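Local coordinates for protein ofchtiv-allosamidin (Ostrinia furnacalis, PDB 6JMB) that probably hydrolyses chitin as a family 18 glycoside hydrolase, and here holds the pseudotrisaccharide inhibitor allosamidin in its substrate cleft, at residues Y10-T15 and L36-I41; F23-I28 and K64-L69; E46-A51 and I106-A111; G158-V163 and Y184-G189. All blocks are in the same frame, centred on the assembly; numbering follows the deposited sequence.

Contact 1: residues Y10-T15 and L36-I41; sequences YGTWAT and LVYAFI. With NAA (2-acetamido-2-deoxy-beta-D-allopyranose), chain B; AMI (allosamizoline), chain C; NAA (2-acetamido-2-deoxy-beta-D-allopyranose), chain D.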
loop_
_atom_site.group_PDB
_atom_site.type_symbol
_atom_site.label_atom_id
_atom_site.label_comp_id
_atom_site.label_asym_id
_atom_site.label_seq_id
_atom_site.Cartn_x
_atom_site.Cartn_y
_atom_site.Cartn_z
ATOM N N TYR A 10 4.805 7.247 -0.523
ATOM C CA TYR A 10 6.257 7.368 -0.560
ATOM C C TYR A 10 6.811 6.872 0.770
ATOM O O TYR A 10 6.559 7.475 1.823
ATOM C CB TYR A 10 6.655 8.819 -0.813
ATOM C CG TYR A 10 8.142 9.113 -0.744
ATOM C CD1 TYR A 10 9.095 8.168 -1.126
ATOM C CD2 TYR A 10 8.590 10.338 -0.289
ATOM C CE1 TYR A 10 10.461 8.453 -1.056
ATOM C CE2 TYR A 10 9.939 10.633 -0.231
ATOM C CZ TYR A 10 10.864 9.693 -0.609
ATOM O OH TYR A 10 12.206 10.002 -0.535
ATOM N N GLY A 11 7.548 5.761 0.722
ATOM C CA GLY A 11 8.288 5.278 1.877
ATOM C C GLY A 11 9.535 6.119 2.073
ATOM O O GLY A 11 10.558 5.888 1.418
ATOM N N THR A 12 9.448 7.113 2.959
ATOM C CA THR A 12 10.425 8.198 2.991
ATOM C C THR A 12 11.819 7.743 3.411
ATOM O O THR A 12 12.793 8.454 3.131
ATOM C CB THR A 12 9.923 9.339 3.883
ATOM O OG1 THR A 12 9.654 8.837 5.197
ATOM C CG2 THR A 12 8.644 9.951 3.302
ATOM N N TRP A 13 11.941 6.580 4.057
ATOM C CA TRP A 13 13.246 6.043 4.422
ATOM C C TRP A 13 14.064 5.624 3.206
ATOM O O TRP A 13 15.249 5.299 3.355
ATOM C CB TRP A 13 13.075 4.862 5.389
ATOM C CG TRP A 13 12.112 3.833 4.887
ATOM C CD1 TRP A 13 12.412 2.733 4.145
ATOM C CD2 TRP A 13 10.689 3.816 5.077
ATOM N NE1 TRP A 13 11.266 2.026 3.861
ATOM C CE2 TRP A 13 10.196 2.675 4.419
ATOM C CE3 TRP A 13 9.787 4.656 5.740
ATOM C CZ2 TRP A 13 8.841 2.349 4.403
ATOM C CZ3 TRP A 13 8.439 4.332 5.722
ATOM C CH2 TRP A 13 7.981 3.188 5.057
ATOM N N ALA A 14 13.475 5.631 2.005
ATOM C CA ALA A 14 14.236 5.296 0.805
ATOM C C ALA A 14 15.333 6.306 0.503
ATOM O O ALA A 14 16.210 6.024 -0.326
ATOM C CB ALA A 14 13.291 5.170 -0.392
ATOM N N THR A 15 15.310 7.467 1.153
ATOM C CA THR A 15 16.385 8.432 0.976
ATOM C C THR A 15 17.721 7.895 1.468
ATOM O O THR A 15 18.770 8.382 1.027
ATOM C CB THR A 15 16.031 9.746 1.679
ATOM O OG1 THR A 15 17.023 10.733 1.364
ATOM C CG2 THR A 15 15.976 9.558 3.193
ATOM N N LEU A 36 -0.395 12.387 -3.013
ATOM C CA LEU A 36 0.913 11.874 -2.625
ATOM C C LEU A 36 0.959 11.816 -1.108
ATOM O O LEU A 36 0.593 12.788 -0.439
ATOM C CB LEU A 36 2.038 12.762 -3.180
ATOM C CG LEU A 36 2.651 12.217 -4.477
ATOM C CD1 LEU A 36 3.285 13.317 -5.318
ATOM C CD2 LEU A 36 3.688 11.150 -4.126
ATOM N N VAL A 37 1.372 10.673 -0.562
ATOM C CA VAL A 37 1.242 10.403 0.868
ATOM C C VAL A 37 2.620 10.149 1.472
ATOM O O VAL A 37 3.347 9.253 1.027
ATOM C CB VAL A 37 0.293 9.226 1.140
ATOM C CG1 VAL A 37 0.010 9.131 2.624
ATOM C CG2 VAL A 37 -1.008 9.395 0.354
ATOM N N TYR A 38 2.965 10.926 2.502
ATOM C CA TYR A 38 4.246 10.824 3.198
ATOM C C TYR A 38 4.142 9.745 4.273
ATOM O O TYR A 38 3.438 9.921 5.272
ATOM C CB TYR A 38 4.550 12.177 3.839
ATOM C CG TYR A 38 5.954 12.373 4.381
ATOM C CD1 TYR A 38 6.369 11.793 5.583
ATOM C CD2 TYR A 38 6.846 13.188 3.707
ATOM C CE1 TYR A 38 7.663 11.993 6.068
ATOM C CE2 TYR A 38 8.132 13.401 4.187
ATOM C CZ TYR A 38 8.530 12.805 5.361
ATOM O OH TYR A 38 9.810 13.026 5.817
ATOM N N ALA A 39 4.855 8.640 4.095
ATOM C CA ALA A 39 4.843 7.549 5.066
ATOM C C ALA A 39 6.183 7.529 5.790
ATOM O O ALA A 39 7.226 7.538 5.133
ATOM C CB ALA A 39 4.649 6.215 4.342
ATOM N N PHE A 40 6.186 7.498 7.130
ATOM C CA PHE A 40 5.041 7.524 8.044
ATOM C C PHE A 40 5.376 8.455 9.204
ATOM O O PHE A 40 6.559 8.618 9.559
ATOM C CB PHE A 40 4.826 6.150 8.689
ATOM C CG PHE A 40 4.209 5.129 7.786
ATOM C CD1 PHE A 40 2.887 5.229 7.421
ATOM C CD2 PHE A 40 4.946 4.040 7.344
ATOM C CE1 PHE A 40 2.306 4.278 6.599
ATOM C CE2 PHE A 40 4.375 3.080 6.522
ATOM C CZ PHE A 40 3.050 3.203 6.148
ATOM N N ILE A 41 4.348 9.022 9.820
ATOM C CA ILE A 41 4.447 9.534 11.175
ATOM C C ILE A 41 3.863 8.498 12.128
ATOM O O ILE A 41 3.271 7.501 11.714
ATOM C CB ILE A 41 3.770 10.916 11.347
ATOM C CG1 ILE A 41 2.263 10.827 11.085
ATOM C CG2 ILE A 41 4.444 11.956 10.458
ATOM C CD1 ILE A 41 1.505 12.099 11.470
HETATM C C1 NAA B . 10.864 -0.935 6.918
HETATM C C2 NAA B . 11.695 -0.253 7.996
HETATM C C3 NAA B . 13.161 -0.301 7.662
HETATM C C4 NAA B . 13.656 -1.680 7.384
HETATM C C5 NAA B . 12.783 -2.342 6.313
HETATM C C6 NAA B . 13.071 -3.789 6.145
HETATM C C7 NAA B . 10.329 1.642 9.103
HETATM C C8 NAA B . 9.894 3.118 9.128
HETATM N N2 NAA B . 11.272 1.169 8.040
HETATM O O3 NAA B . 13.331 0.432 6.431
HETATM O O4 NAA B . 14.982 -1.561 6.848
HETATM O O5 NAA B . 11.350 -2.319 6.689
HETATM O O6 NAA B . 11.843 -4.359 5.655
HETATM O O7 NAA B . 9.919 0.863 9.940
HETATM C C1 AMI C . 1.670 -1.491 3.534
HETATM C C2 AMI C . 1.800 -0.775 4.938
HETATM C C3 AMI C . 3.215 -0.503 5.066
HETATM C C4 AMI C . 3.923 -1.685 4.284
HETATM C C5 AMI C . 3.134 -1.711 3.063
HETATM C C6 AMI C . 3.298 -3.044 2.245
HETATM C C7 AMI C . 0.637 0.473 3.530
HETATM C C8 AMI C . -0.623 2.640 3.972
HETATM C C9 AMI C . -0.595 1.634 1.616
HETATM N N2 AMI C . 1.066 0.303 4.855
HETATM N N7 AMI C . -0.194 1.583 3.047
HETATM O O3 AMI C . 3.590 -0.415 6.440
HETATM O O4 AMI C . 5.274 -1.439 3.918
HETATM O O6 AMI C . 3.015 -4.133 3.099
HETATM O O7 AMI C . 1.041 -0.511 2.678
HETATM C C1 NAA D . 6.196 -1.746 4.917
HETATM C C2 NAA D . 7.573 -1.921 4.295
HETATM C C3 NAA D . 8.640 -2.075 5.312
HETATM C C4 NAA D . 8.634 -0.907 6.280
HETATM C C5 NAA D . 7.251 -0.778 6.904
HETATM C C6 NAA D . 7.132 0.391 7.834
HETATM C C7 NAA D . 7.528 -2.991 1.968
HETATM C C8 NAA D . 7.341 -4.248 1.112
HETATM N N2 NAA D . 7.428 -3.149 3.440
HETATM O O3 NAA D . 8.404 -3.332 6.017
HETATM O O4 NAA D . 9.581 -1.077 7.354
HETATM O O5 NAA D . 6.271 -0.580 5.838
HETATM O O6 NAA D . 5.841 0.349 8.403
HETATM O O7 NAA D . 7.757 -1.944 1.495
#
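Thr-12 grips the neighbouring strand twice through one oxygen: Thr-12 N lies 3.1 Å from Ala-39 O, almost straight at 168°, while Thr-12 OG1 reaches the same oxygen at 2.8 Å, more tilted. Thr-12 CG2 sits over the centre of the Tyr-38 ring, a CH-pi contact 3.4 Å from the centroid, while Tyr-38 OH is held by Asp-57. Trp-13 can be followed outward from CB. CG stands between the backbone N and the carbonyl carbon (chi1 51°), which brings Trp-13 CD1 to 3.4 Å from O3 of the chain B sugar. That sugar's N2 lies over the middle of one face, and Gly-11 backs the other. Trp-13 CE3 meets C8 of the same sugar, and Trp-13 CZ2 meets C4 of the chain D sugar at 3.8 Å. Trp-13 CZ3 lies 3.5 Å from Ala-39 O and 3.9 Å from Phe-40 CD2, which is at the indole edge. Putting an alanine at Trp-13 would probably strip the outer sugar of its aromatic platform and leave Phe-40 without this neighbour. A cis peptide bond precedes Phe-40, whose CE2 approaches allosamizoline O3. Parallel barrel strands with sugar-facing aromatics toward their C-terminal ends and a non-proline cis peptide characterise the family 18 TIM-barrel cleft.

Contact 2: residues F23-I28 and K64-L69; sequences FDVDDI and KQFTSL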
loop_
_atom_site.group_PDB
_atom_site.type_symbol
_atom_site.label_atom_id
_atom_site.label_comp_id
_atom_site.label_asym_id
_atom_site.label_seq_id
_atom_site.Cartn_x
_atom_site.Cartn_y
_atom_site.Cartn_z
ATOM N N PHE A 23 16.149 7.257 -3.295
ATOM C CA PHE A 23 14.955 7.918 -3.816
ATOM C C PHE A 23 14.557 8.992 -2.817
ATOM O O PHE A 23 14.122 8.678 -1.704
ATOM C CB PHE A 23 13.820 6.914 -4.040
ATOM C CG PHE A 23 12.637 7.475 -4.790
ATOM C CD1 PHE A 23 11.735 8.318 -4.161
ATOM C CD2 PHE A 23 12.414 7.132 -6.112
ATOM C CE1 PHE A 23 10.640 8.824 -4.845
ATOM C CE2 PHE A 23 11.323 7.629 -6.800
ATOM C CZ PHE A 23 10.435 8.477 -6.164
ATOM N N ASP A 24 14.718 10.247 -3.217
ATOM C CA ASP A 24 14.445 11.418 -2.399
ATOM C C ASP A 24 13.152 12.074 -2.866
ATOM O O ASP A 24 12.565 11.699 -3.888
ATOM C CB ASP A 24 15.584 12.438 -2.535
ATOM C CG ASP A 24 16.943 11.866 -2.186
ATOM O OD1 ASP A 24 17.021 10.996 -1.302
ATOM O OD2 ASP A 24 17.942 12.304 -2.798
ATOM N N VAL A 25 12.727 13.100 -2.123
ATOM C CA VAL A 25 11.542 13.858 -2.527
ATOM C C VAL A 25 11.674 14.350 -3.962
ATOM O O VAL A 25 10.715 14.298 -4.741
ATOM C CB VAL A 25 11.257 15.013 -1.547
ATOM C CG1 VAL A 25 10.211 15.968 -2.133
ATOM C CG2 VAL A 25 10.776 14.468 -0.210
ATOM N N ASP A 26 12.860 14.823 -4.344
ATOM C CA ASP A 26 12.995 15.383 -5.683
ATOM C C ASP A 26 13.060 14.329 -6.784
ATOM O O ASP A 26 13.193 14.696 -7.958
ATOM C CB ASP A 26 14.144 16.395 -5.771
ATOM C CG ASP A 26 15.514 15.770 -5.603
ATOM O OD1 ASP A 26 15.630 14.534 -5.477
ATOM O OD2 ASP A 26 16.499 16.542 -5.598
ATOM N N ASP A 27 12.968 13.046 -6.441
ATOM C CA ASP A 27 12.782 11.989 -7.426
ATOM C C ASP A 27 11.319 11.768 -7.777
ATOM O O ASP A 27 11.028 11.046 -8.736
ATOM C CB ASP A 27 13.387 10.684 -6.907
ATOM C CG ASP A 27 14.897 10.685 -6.975
ATOM O OD1 ASP A 27 15.435 10.767 -8.102
ATOM O OD2 ASP A 27 15.551 10.622 -5.918
ATOM N N ILE A 28 10.403 12.368 -7.031
ATOM C CA ILE A 28 8.973 12.208 -7.271
ATOM C C ILE A 28 8.568 13.057 -8.464
ATOM O O ILE A 28 8.933 14.236 -8.558
ATOM C CB ILE A 28 8.173 12.622 -6.028
ATOM C CG1 ILE A 28 8.507 11.702 -4.852
ATOM C CG2 ILE A 28 6.674 12.623 -6.329
ATOM C CD1 ILE A 28 7.896 12.138 -3.543
ATOM N N LYS A 64 8.391 19.515 4.547
ATOM C CA LYS A 64 8.099 20.706 3.760
ATOM C C LYS A 64 8.555 20.561 2.313
ATOM O O LYS A 64 7.888 21.069 1.408
ATOM C CB LYS A 64 8.743 21.924 4.424
ATOM C CG LYS A 64 8.421 23.249 3.755
ATOM C CD LYS A 64 6.939 23.582 3.858
ATOM C CE LYS A 64 6.675 25.021 3.439
ATOM N NZ LYS A 64 5.248 25.255 3.103
ATOM N N GLN A 65 9.668 19.867 2.067
ATOM C CA GLN A 65 10.061 19.616 0.684
ATOM C C GLN A 65 8.990 18.806 -0.031
ATOM O O GLN A 65 8.660 19.077 -1.192
ATOM C CB GLN A 65 11.390 18.872 0.638
ATOM C CG GLN A 65 12.592 19.715 1.006
ATOM C CD GLN A 65 13.877 18.924 0.924
ATOM O OE1 GLN A 65 14.682 18.926 1.857
ATOM N NE2 GLN A 65 14.074 18.231 -0.194
ATOM N N PHE A 66 8.414 17.827 0.672
ATOM C CA PHE A 66 7.369 16.983 0.106
ATOM C C PHE A 66 6.126 17.794 -0.230
ATOM O O PHE A 66 5.599 17.706 -1.344
ATOM C CB PHE A 66 7.054 15.870 1.109
ATOM C CG PHE A 66 6.063 14.845 0.620
ATOM C CD1 PHE A 66 6.478 13.753 -0.132
ATOM C CD2 PHE A 66 4.724 14.952 0.954
ATOM C CE1 PHE A 66 5.567 12.794 -0.553
ATOM C CE2 PHE A 66 3.805 13.999 0.527
ATOM C CZ PHE A 66 4.234 12.920 -0.221
ATOM N N THR A 67 5.632 18.596 0.721
ATOM C CA THR A 67 4.434 19.377 0.427
ATOM C C THR A 67 4.707 20.469 -0.595
ATOM O O THR A 67 3.782 20.885 -1.302
ATOM C CB THR A 67 3.795 19.944 1.698
ATOM O OG1 THR A 67 4.716 20.838 2.335
ATOM C CG2 THR A 67 3.426 18.818 2.659
ATOM N N SER A 68 5.963 20.900 -0.726
ATOM C CA SER A 68 6.317 21.890 -1.735
ATOM C C SER A 68 6.228 21.351 -3.155
ATOM O O SER A 68 6.368 22.137 -4.100
ATOM C CB SER A 68 7.712 22.452 -1.468
ATOM O OG SER A 68 7.692 23.266 -0.306
ATOM N N LEU A 69 6.008 20.044 -3.334
ATOM C CA LEU A 69 5.705 19.538 -4.667
ATOM C C LEU A 69 4.474 20.211 -5.261
ATOM O O LEU A 69 4.318 20.219 -6.487
ATOM C CB LEU A 69 5.516 18.021 -4.627
ATOM C CG LEU A 69 6.768 17.195 -4.322
ATOM C CD1 LEU A 69 6.387 15.761 -3.957
ATOM C CD2 LEU A 69 7.746 17.224 -5.497
#
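In the loop that links barrel strands 5-11 and 35-43, where a canonical TIM barrel would carry its first helix, a short 3-10 turn and the residue after it present Val-25 and Ile-28 to Phe-66 and Leu-69 of segment 64-69. No hydrogen bond crosses; the joint is made mostly of aliphatic branches and one aromatic ring, with one methyl against helix backbone. Val-25 has CG1 anti to its backbone nitrogen (chi1 168°), which lays that methyl against the main chain of the helix, 3.6 Å from Gln-65 O. The other branch, Val-25 CG2, lies near the plane of the Phe-66 ring at its edge, 4.2 Å from Phe-66 CB. Three residues on, Ile-28 divides its work: Ile-28 CD1 meets Phe-66 CE1 at 3.8 Å, and Ile-28 CG2 rests 3.9 Å from Leu-69 CD1, the two side chains crossing at about a right angle. Each segment also carries internal bonds. Asp-24 N lies 2.9 Å from Asp-27 OD2, on its anti lone pair, and Ser-68 OG and Ser-68 N reach Lys-64 O from opposite faces of its plane. Inward, Phe-66 and Ile-28 both touch Tyr-10 and Leu-36, and Phe-66 meets Tyr-38 edge-to-face. The result is the hydrophobic layer between strands and outer shell that is typical of a TIM barrel, here filled partly by a loop.

Contact 3: residues E46-A51 and I106-A111; sequences EGTALA and IQTSLA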
loop_
_atom_site.group_PDB
_atom_site.type_symbol
_atom_site.label_atom_id
_atom_site.label_comp_id
_atom_site.label_asym_id
_atom_site.label_seq_id
_atom_site.Cartn_x
_atom_site.Cartn_y
_atom_site.Cartn_z
ATOM N N GLU A 46 -0.622 8.013 24.365
ATOM C CA GLU A 46 -1.417 9.148 24.813
ATOM C C GLU A 46 -1.923 9.997 23.653
ATOM O O GLU A 46 -2.536 11.045 23.886
ATOM C CB GLU A 46 -0.592 9.999 25.789
ATOM C CG GLU A 46 -0.127 9.251 27.054
ATOM C CD GLU A 46 1.001 8.246 26.799
ATOM O OE1 GLU A 46 1.873 8.507 25.945
ATOM O OE2 GLU A 46 1.012 7.184 27.460
ATOM N N GLY A 47 -1.671 9.576 22.417
ATOM C CA GLY A 47 -2.208 10.246 21.254
ATOM C C GLY A 47 -1.334 11.312 20.629
ATOM O O GLY A 47 -1.752 11.922 19.643
ATOM N N THR A 48 -0.143 11.570 21.152
ATOM C CA THR A 48 0.680 12.622 20.570
ATOM C C THR A 48 1.236 12.169 19.225
ATOM O O THR A 48 1.970 11.179 19.150
ATOM C CB THR A 48 1.807 13.004 21.521
ATOM O OG1 THR A 48 1.233 13.524 22.725
ATOM C CG2 THR A 48 2.689 14.076 20.890
ATOM N N ALA A 49 0.860 12.881 18.163
ATOM C CA ALA A 49 1.428 12.627 16.847
ATOM C C ALA A 49 2.891 13.036 16.841
ATOM O O ALA A 49 3.273 14.045 17.439
ATOM C CB ALA A 49 0.663 13.427 15.791
ATOM N N LEU A 50 3.726 12.245 16.177
ATOM C CA LEU A 50 5.146 12.538 16.262
ATOM C C LEU A 50 5.873 12.115 14.996
ATOM O O LEU A 50 5.444 11.208 14.274
ATOM C CB LEU A 50 5.774 11.911 17.512
ATOM C CG LEU A 50 5.420 10.448 17.791
ATOM C CD1 LEU A 50 6.402 9.529 17.091
ATOM C CD2 LEU A 50 5.412 10.203 19.287
ATOM N N ALA A 51 6.980 12.800 14.731
ATOM C CA ALA A 51 7.854 12.435 13.628
ATOM C C ALA A 51 8.654 11.201 14.015
ATOM O O ALA A 51 9.224 11.136 15.110
ATOM C CB ALA A 51 8.803 13.591 13.308
ATOM N N ILE A 106 -6.075 14.305 17.535
ATOM C CA ILE A 106 -6.658 15.219 16.559
ATOM C C ILE A 106 -5.897 16.541 16.545
ATOM O O ILE A 106 -5.533 17.058 15.482
ATOM C CB ILE A 106 -8.158 15.412 16.826
ATOM C CG1 ILE A 106 -8.901 14.097 16.587
ATOM C CG2 ILE A 106 -8.711 16.530 15.955
ATOM C CD1 ILE A 106 -10.292 14.058 17.189
ATOM N N GLN A 107 -5.609 17.088 17.730
ATOM C CA GLN A 107 -4.953 18.392 17.794
ATOM C C GLN A 107 -3.488 18.323 17.368
ATOM O O GLN A 107 -3.007 19.214 16.660
ATOM C CB GLN A 107 -5.097 18.990 19.195
ATOM C CG GLN A 107 -6.535 19.354 19.557
ATOM C CD GLN A 107 -7.201 20.243 18.518
ATOM O OE1 GLN A 107 -8.315 19.966 18.066
ATOM N NE2 GLN A 107 -6.525 21.319 18.135
ATOM N N THR A 108 -2.749 17.292 17.797
ATOM C CA THR A 108 -1.332 17.234 17.439
ATOM C C THR A 108 -1.131 16.850 15.976
ATOM O O THR A 108 -0.211 17.359 15.323
ATOM C CB THR A 108 -0.548 16.303 18.364
ATOM O OG1 THR A 108 -1.116 14.989 18.339
ATOM C CG2 THR A 108 -0.542 16.838 19.788
ATOM N N SER A 109 -1.966 15.953 15.439
ATOM C CA SER A 109 -1.863 15.658 14.012
ATOM C C SER A 109 -2.255 16.869 13.178
ATOM O O SER A 109 -1.603 17.173 12.171
ATOM C CB SER A 109 -2.693 14.424 13.642
ATOM O OG SER A 109 -4.085 14.673 13.733
ATOM N N LEU A 110 -3.296 17.596 13.596
ATOM C CA LEU A 110 -3.669 18.816 12.886
ATOM C C LEU A 110 -2.533 19.832 12.899
ATOM O O LEU A 110 -2.276 20.497 11.889
ATOM C CB LEU A 110 -4.924 19.417 13.516
ATOM C CG LEU A 110 -5.389 20.773 12.989
ATOM C CD1 LEU A 110 -5.831 20.648 11.547
ATOM C CD2 LEU A 110 -6.528 21.295 13.847
ATOM N N ALA A 111 -1.844 19.966 14.034
ATOM C CA ALA A 111 -0.721 20.901 14.115
ATOM C C ALA A 111 0.367 20.555 13.104
ATOM O O ALA A 111 0.901 21.445 12.428
ATOM C CB ALA A 111 -0.159 20.928 15.539
#
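No aromatic ring or planar side chain enters where Ala-49 meets Thr-108 and Ser-109; the flat groups are peptide units, and the one joining Thr-48 to Ala-49 matters most. It directs its N-H at the threonine hydroxyl, Ala-49 N to Thr-108 OG1 being 2.9 Å and the bond practically straight at 176°. The hydroxyl can receive it because chi1 of 57° swings OG1 between the backbone nitrogen and carbonyl carbon of Thr-108, where it also donates to Asn-104 O one turn back in helix 99-116. Ala-49 CB fits close by, 3.5 Å from Thr-108 OG1 and 3.7 Å from Ser-109 N, so the start of the strand lies almost on the helix backbone. Nearby, Asn-104 ND2 binds Thr-48 OG1 and Glu-46 O. A valine in place of Thr-108 would probably leave the Ala-49 N-H without its acceptor and this end of the strand less firmly fixed to the helix. The chemistry is that of a relay: one hydroxyl, both accepting and donating, joins the strand's main chain to that of the helix, with alanine small enough to permit the approach.

Contact 4: residues G158-V163 and Y184-G189; sequences GLLLTV and YVDYIG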
loop_
_atom_site.group_PDB
_atom_site.type_symbol
_atom_site.label_atom_id
_atom_site.label_comp_id
_atom_site.label_asym_id
_atom_site.label_seq_id
_atom_site.Cartn_x
_atom_site.Cartn_y
_atom_site.Cartn_z
ATOM N N GLY A 158 -11.093 22.264 5.808
ATOM C CA GLY A 158 -11.109 21.725 4.460
ATOM C C GLY A 158 -10.098 20.628 4.204
ATOM O O GLY A 158 -9.690 20.426 3.055
ATOM N N LEU A 159 -9.687 19.908 5.243
ATOM C CA LEU A 159 -8.647 18.896 5.128
ATOM C C LEU A 159 -9.233 17.537 4.759
ATOM O O LEU A 159 -10.383 17.224 5.076
ATOM C CB LEU A 159 -7.891 18.782 6.451
ATOM C CG LEU A 159 -7.048 20.013 6.793
ATOM C CD1 LEU A 159 -6.588 19.935 8.232
ATOM C CD2 LEU A 159 -5.855 20.136 5.851
ATOM N N LEU A 160 -8.416 16.730 4.084
ATOM C CA LEU A 160 -8.804 15.381 3.702
ATOM C C LEU A 160 -8.544 14.407 4.845
ATOM O O LEU A 160 -7.635 14.596 5.658
ATOM C CB LEU A 160 -7.994 14.928 2.486
ATOM C CG LEU A 160 -8.229 15.707 1.191
ATOM C CD1 LEU A 160 -7.205 15.312 0.140
ATOM C CD2 LEU A 160 -9.637 15.463 0.684
ATOM N N LEU A 161 -9.359 13.357 4.898
ATOM C CA LEU A 161 -9.175 12.250 5.831
ATOM C C LEU A 161 -9.354 10.958 5.053
ATOM O O LEU A 161 -10.427 10.719 4.486
ATOM C CB LEU A 161 -10.195 12.309 6.976
ATOM C CG LEU A 161 -10.116 11.139 7.963
ATOM C CD1 LEU A 161 -8.782 11.129 8.700
ATOM C CD2 LEU A 161 -11.279 11.194 8.949
ATOM N N THR A 162 -8.316 10.131 5.018
ATOM C CA THR A 162 -8.366 8.855 4.312
ATOM C C THR A 162 -7.873 7.752 5.233
ATOM O O THR A 162 -7.310 8.012 6.299
ATOM C CB THR A 162 -7.514 8.893 3.036
ATOM O OG1 THR A 162 -6.129 9.026 3.385
ATOM C CG2 THR A 162 -7.923 10.063 2.157
ATOM N N VAL A 163 -8.113 6.504 4.825
ATOM C CA VAL A 163 -7.590 5.347 5.538
ATOM C C VAL A 163 -6.974 4.375 4.546
ATOM O O VAL A 163 -7.286 4.379 3.353
ATOM C CB VAL A 163 -8.664 4.623 6.382
ATOM C CG1 VAL A 163 -9.156 5.516 7.522
ATOM C CG2 VAL A 163 -9.819 4.149 5.489
ATOM N N TYR A 184 -17.000 8.615 6.964
ATOM C CA TYR A 184 -16.232 9.759 7.436
ATOM C C TYR A 184 -15.019 10.080 6.583
ATOM O O TYR A 184 -14.400 11.131 6.789
ATOM C CB TYR A 184 -15.755 9.498 8.865
ATOM C CG TYR A 184 -16.905 9.327 9.801
ATOM C CD1 TYR A 184 -17.816 10.348 9.973
ATOM C CD2 TYR A 184 -17.105 8.139 10.481
ATOM C CE1 TYR A 184 -18.875 10.209 10.816
ATOM C CE2 TYR A 184 -18.176 7.982 11.326
ATOM C CZ TYR A 184 -19.060 9.027 11.488
ATOM O OH TYR A 184 -20.142 8.900 12.331
ATOM N N VAL A 185 -14.657 9.215 5.651
ATOM C CA VAL A 185 -13.415 9.375 4.909
ATOM C C VAL A 185 -13.708 9.860 3.498
ATOM O O VAL A 185 -14.792 9.633 2.945
ATOM C CB VAL A 185 -12.563 8.090 4.889
ATOM C CG1 VAL A 185 -12.214 7.668 6.314
ATOM C CG2 VAL A 185 -13.290 6.963 4.151
ATOM N N ASP A 186 -12.720 10.537 2.916
ATOM C CA ASP A 186 -12.802 10.895 1.506
ATOM C C ASP A 186 -12.690 9.664 0.617
ATOM O O ASP A 186 -13.365 9.573 -0.415
ATOM C CB ASP A 186 -11.728 11.925 1.182
ATOM C CG ASP A 186 -12.019 13.256 1.829
ATOM O OD1 ASP A 186 -12.861 14.002 1.286
ATOM O OD2 ASP A 186 -11.451 13.543 2.900
ATOM N N TYR A 187 -11.849 8.705 1.000
ATOM C CA TYR A 187 -11.784 7.426 0.307
ATOM C C TYR A 187 -11.084 6.417 1.201
ATOM O O TYR A 187 -10.430 6.774 2.190
ATOM C CB TYR A 187 -11.086 7.512 -1.062
ATOM C CG TYR A 187 -9.688 8.075 -1.027
ATOM C CD1 TYR A 187 -8.608 7.293 -0.614
ATOM C CD2 TYR A 187 -9.438 9.388 -1.420
ATOM C CE1 TYR A 187 -7.321 7.812 -0.590
ATOM C CE2 TYR A 187 -8.156 9.912 -1.398
ATOM C CZ TYR A 187 -7.102 9.120 -0.976
ATOM O OH TYR A 187 -5.828 9.643 -0.941
ATOM N N ILE A 188 -11.252 5.152 0.830
ATOM C CA ILE A 188 -10.631 4.013 1.495
ATOM C C ILE A 188 -9.613 3.408 0.538
ATOM O O ILE A 188 -9.967 2.973 -0.568
ATOM C CB ILE A 188 -11.686 2.969 1.886
ATOM C CG1 ILE A 188 -12.642 3.531 2.935
ATOM C CG2 ILE A 188 -11.018 1.715 2.409
ATOM C CD1 ILE A 188 -13.738 2.563 3.328
ATOM N N GLY A 189 -8.350 3.382 0.954
ATOM C CA GLY A 189 -7.326 2.703 0.187
ATOM C C GLY A 189 -7.238 1.252 0.611
ATOM O O GLY A 189 -6.714 0.957 1.685
HETATM O O HOH W 1 -4.510 8.403 1.115
#
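Asp-186 holds both the N-H and the carbonyl of Leu-161: Asp-186 N donates to Leu-161 O at 2.8 Å, while Asp-186 OD2 accepts from Leu-161 N at 2.9 Å. CG lies anti to the carbonyl carbon, beside the backbone nitrogen (chi1 -69°), which brings OD2 to Leu-161 N, and Arg-151 adds a salt bridge to the same OD2. Farther on, Thr-162 and Tyr-187 lie side by side. Both keep their first branch in the crowded position, chi1 66° and 56°, which lets Thr-162 CG2 rest over one face of the Tyr-187 ring, 3.5 Å from its centroid. A water joins Thr-162 OG1 to Tyr-187 OH, and Asp-122, from the family's DxDxE motif, holds that OG1 as well. Tyr-187 N is buried without a partner. On the other face of the sheet Val-163 CG2 meets Ile-188 CG1 at 3.9 Å, before Gly-189 N bonds to Val-163 O. Adjacent parallel strands, with Thr-162 and Tyr-187 facing inward and Val-163 and Ile-188 packed under helices 138-154 and 178-184, belong to the TIM-barrel wall.

Overall arrangement
Contacts 1 and 4 both join neighbouring parallel strands of the barrel wall, yet differ in emphasis: contact 1 opens onto the inhibitor, whereas contact 4 adds a bridging water and a carboxylate-to-backbone bond. Their centres lie about 11 and 15 Å from the centre of the chain, against 19 and 23 Å for contacts 2 and 3; all four are mostly buried, but contacts 2 and 3 lie toward the outer shell. Contact 2 is mostly apolar, contact 3 turns on a single hydroxyl. Contact 2 is tied to contact 1 by Tyr-10 OH to Phe-23 O and Thr-15 OG1 to Asp-24 OD1. Strand 35-43 pairs with strand 49-51, linking contacts 1 and 3, and Leu-110 packs on Leu-159 between contacts 3 and 4.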